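Local coordinates for protein alkaline serine protease AL20 (PDB 3CP7) that probably cleaves peptide bonds as a secreted, trypsin-like alkaline serine protease from an extremophilic bacterium, at residues Gly69-Glu74 and Val96-Gly101. Numbering follows the deposited sequence.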
loop_
_atom_site.group_PDB
_atom_site.type_symbol
_atom_site.label_atom_id
_atom_site.label_comp_id
_atom_site.label_asym_id
_atom_site.label_seq_id
_atom_site.Cartn_x
_atom_site.Cartn_y
_atom_site.Cartn_z
ATOM N N GLY A 69 -0.839 -9.060 26.237
ATOM C CA GLY A 69 0.062 -9.908 25.480
ATOM C C GLY A 69 0.663 -9.217 24.276
ATOM O O GLY A 69 0.771 -7.992 24.239
ATOM N N VAL A 70 1.049 -10.023 23.294
ATOM C CA VAL A 70 1.828 -9.563 22.152
ATOM C C VAL A 70 1.112 -10.007 20.877
ATOM O O VAL A 70 0.641 -11.139 20.795
ATOM C CB VAL A 70 3.283 -10.107 22.228
ATOM C CG1 VAL A 70 3.355 -11.601 21.940
ATOM C CG2 VAL A 70 4.191 -9.358 21.304
ATOM N N TRP A 71 1.010 -9.110 19.898
ATOM C CA TRP A 71 0.171 -9.322 18.722
ATOM C C TRP A 71 0.972 -9.224 17.432
ATOM O O TRP A 71 1.564 -8.184 17.151
ATOM C CB TRP A 71 -0.957 -8.274 18.718
ATOM C CG TRP A 71 -1.906 -8.473 19.856
ATOM C CD1 TRP A 71 -1.659 -8.246 21.183
ATOM C CD2 TRP A 71 -3.233 -8.997 19.777
ATOM N NE1 TRP A 71 -2.758 -8.591 21.939
ATOM C CE2 TRP A 71 -3.744 -9.047 21.094
ATOM C CE3 TRP A 71 -4.046 -9.416 18.717
ATOM C CZ2 TRP A 71 -5.034 -9.519 21.379
ATOM C CZ3 TRP A 71 -5.329 -9.874 18.997
ATOM C CH2 TRP A 71 -5.811 -9.923 20.316
ATOM N N ALA A 72 0.986 -10.295 16.642
ATOM C CA ALA A 72 1.734 -10.307 15.387
ATOM C C ALA A 72 0.967 -9.606 14.274
ATOM O O ALA A 72 -0.256 -9.719 14.192
ATOM C CB ALA A 72 2.058 -11.741 14.970
ATOM N N ALA A 73 1.693 -8.903 13.402
ATOM C CA ALA A 73 1.083 -8.312 12.216
ATOM C C ALA A 73 0.743 -9.354 11.157
ATOM O O ALA A 73 1.491 -10.324 10.947
ATOM C CB ALA A 73 1.997 -7.259 11.615
ATOM N N GLU A 74 -0.389 -9.147 10.490
ATOM C CA GLU A 74 -0.755 -9.926 9.310
ATOM C C GLU A 74 -0.571 -9.139 8.022
ATOM O O GLU A 74 -0.124 -9.693 7.023
ATOM C CB GLU A 74 -2.186 -10.434 9.410
ATOM C CG GLU A 74 -2.361 -11.469 10.496
ATOM C CD GLU A 74 -3.670 -12.228 10.401
ATOM O OE1 GLU A 74 -4.665 -11.677 9.876
ATOM O OE2 GLU A 74 -3.697 -13.386 10.869
ATOM N N VAL A 96 -2.060 -4.194 10.391
ATOM C CA VAL A 96 -3.261 -4.955 10.705
ATOM C C VAL A 96 -2.830 -6.247 11.396
ATOM O O VAL A 96 -2.067 -7.039 10.832
ATOM C CB VAL A 96 -4.073 -5.258 9.438
ATOM C CG1 VAL A 96 -5.358 -5.997 9.797
ATOM C CG2 VAL A 96 -4.391 -3.962 8.692
ATOM N N LEU A 97 -3.301 -6.420 12.629
ATOM C CA LEU A 97 -2.830 -7.486 13.496
ATOM C C LEU A 97 -3.683 -8.735 13.431
ATOM O O LEU A 97 -4.829 -8.711 12.993
ATOM C CB LEU A 97 -2.722 -6.983 14.946
ATOM C CG LEU A 97 -1.918 -5.682 15.143
ATOM C CD1 LEU A 97 -1.928 -5.281 16.597
ATOM C CD2 LEU A 97 -0.476 -5.763 14.606
ATOM N N GLU A 98 -3.079 -9.832 13.866
ATOM C CA GLU A 98 -3.751 -11.115 13.980
ATOM C C GLU A 98 -4.961 -11.047 14.906
ATOM O O GLU A 98 -5.105 -10.131 15.733
ATOM C CB GLU A 98 -2.768 -12.157 14.521
ATOM C CG GLU A 98 -2.348 -11.908 15.973
ATOM C CD GLU A 98 -1.404 -12.959 16.535
ATOM O OE1 GLU A 98 -1.556 -14.155 16.196
ATOM O OE2 GLU A 98 -0.525 -12.587 17.342
ATOM N N THR A 99 -5.829 -12.043 14.745
ATOM C CA THR A 99 -6.922 -12.304 15.655
ATOM C C THR A 99 -6.545 -13.561 16.445
ATOM O O THR A 99 -6.003 -14.513 15.879
ATOM C CB THR A 99 -8.224 -12.515 14.861
ATOM O OG1 THR A 99 -8.570 -11.299 14.187
ATOM C CG2 THR A 99 -9.371 -12.893 15.760
ATOM N N LYS A 100 -6.782 -13.536 17.755
ATOM C CA LYS A 100 -6.409 -14.647 18.633
ATOM C C LYS A 100 -7.655 -15.359 19.118
ATOM O O LYS A 100 -8.387 -14.822 19.949
ATOM C CB LYS A 100 -5.635 -14.137 19.842
ATOM C CG LYS A 100 -4.270 -13.584 19.536
ATOM C CD LYS A 100 -3.628 -13.143 20.829
ATOM C CE LYS A 100 -2.278 -12.528 20.589
ATOM N NZ LYS A 100 -1.556 -12.431 21.881
ATOM N N GLY A 101 -7.899 -16.558 18.588
ATOM C CA GLY A 101 -9.063 -17.357 18.987
ATOM C C GLY A 101 -10.348 -16.556 18.888
ATOM O O GLY A 101 -11.198 -16.588 19.791
HETATM O O HOH W 1 1.392 -13.359 19.000
HETATM O O HOH W 2 -5.512 -13.956 12.635
#
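A73 and L97 form an antiparallel non-hydrogen-bonded pair with diverging side chains, flanked by the backbone bonds E98 N to A72 O (2.8 Å) and E74 N to V96 O (2.7 Å). Past L97 the chain of 96-101 leaves the strand, and side chains continue the pairing. The E98 carboxylate stands in for a main-chain acceptor: A72 N gives OE2 a nearly straight bond of 2.8 Å, 177° at the hydrogen, from above the carboxylate plane. With chi1 at 68°, the extended E98 chain passes A72 O with CB and CG before OE2 reaches A72 N. A water bridges the same OE2 to V70 O. K100 lies extended over one face of the W71 indole. Its CE sits above the six-membered ring in a CH-pi contact, and NZ makes a cation-pi contact 4.1 Å from the centroid of the five-membered ring. NZ also donates to V70 O at 2.8 Å, from above the carbonyl plane. E98 O meets the ring edge in plane, 3.2 Å from W71 CE3. W71 NE1 bonds to H68 O, which helps fix the ring. The contact closes one end of the pairing between strands 71-78 and 93-97 in the six-stranded antiparallel barrel, one of two beta domains of the trypsin-like fold. W71 and L97 also pack on strand 55-59 and V105 of helix 105-109.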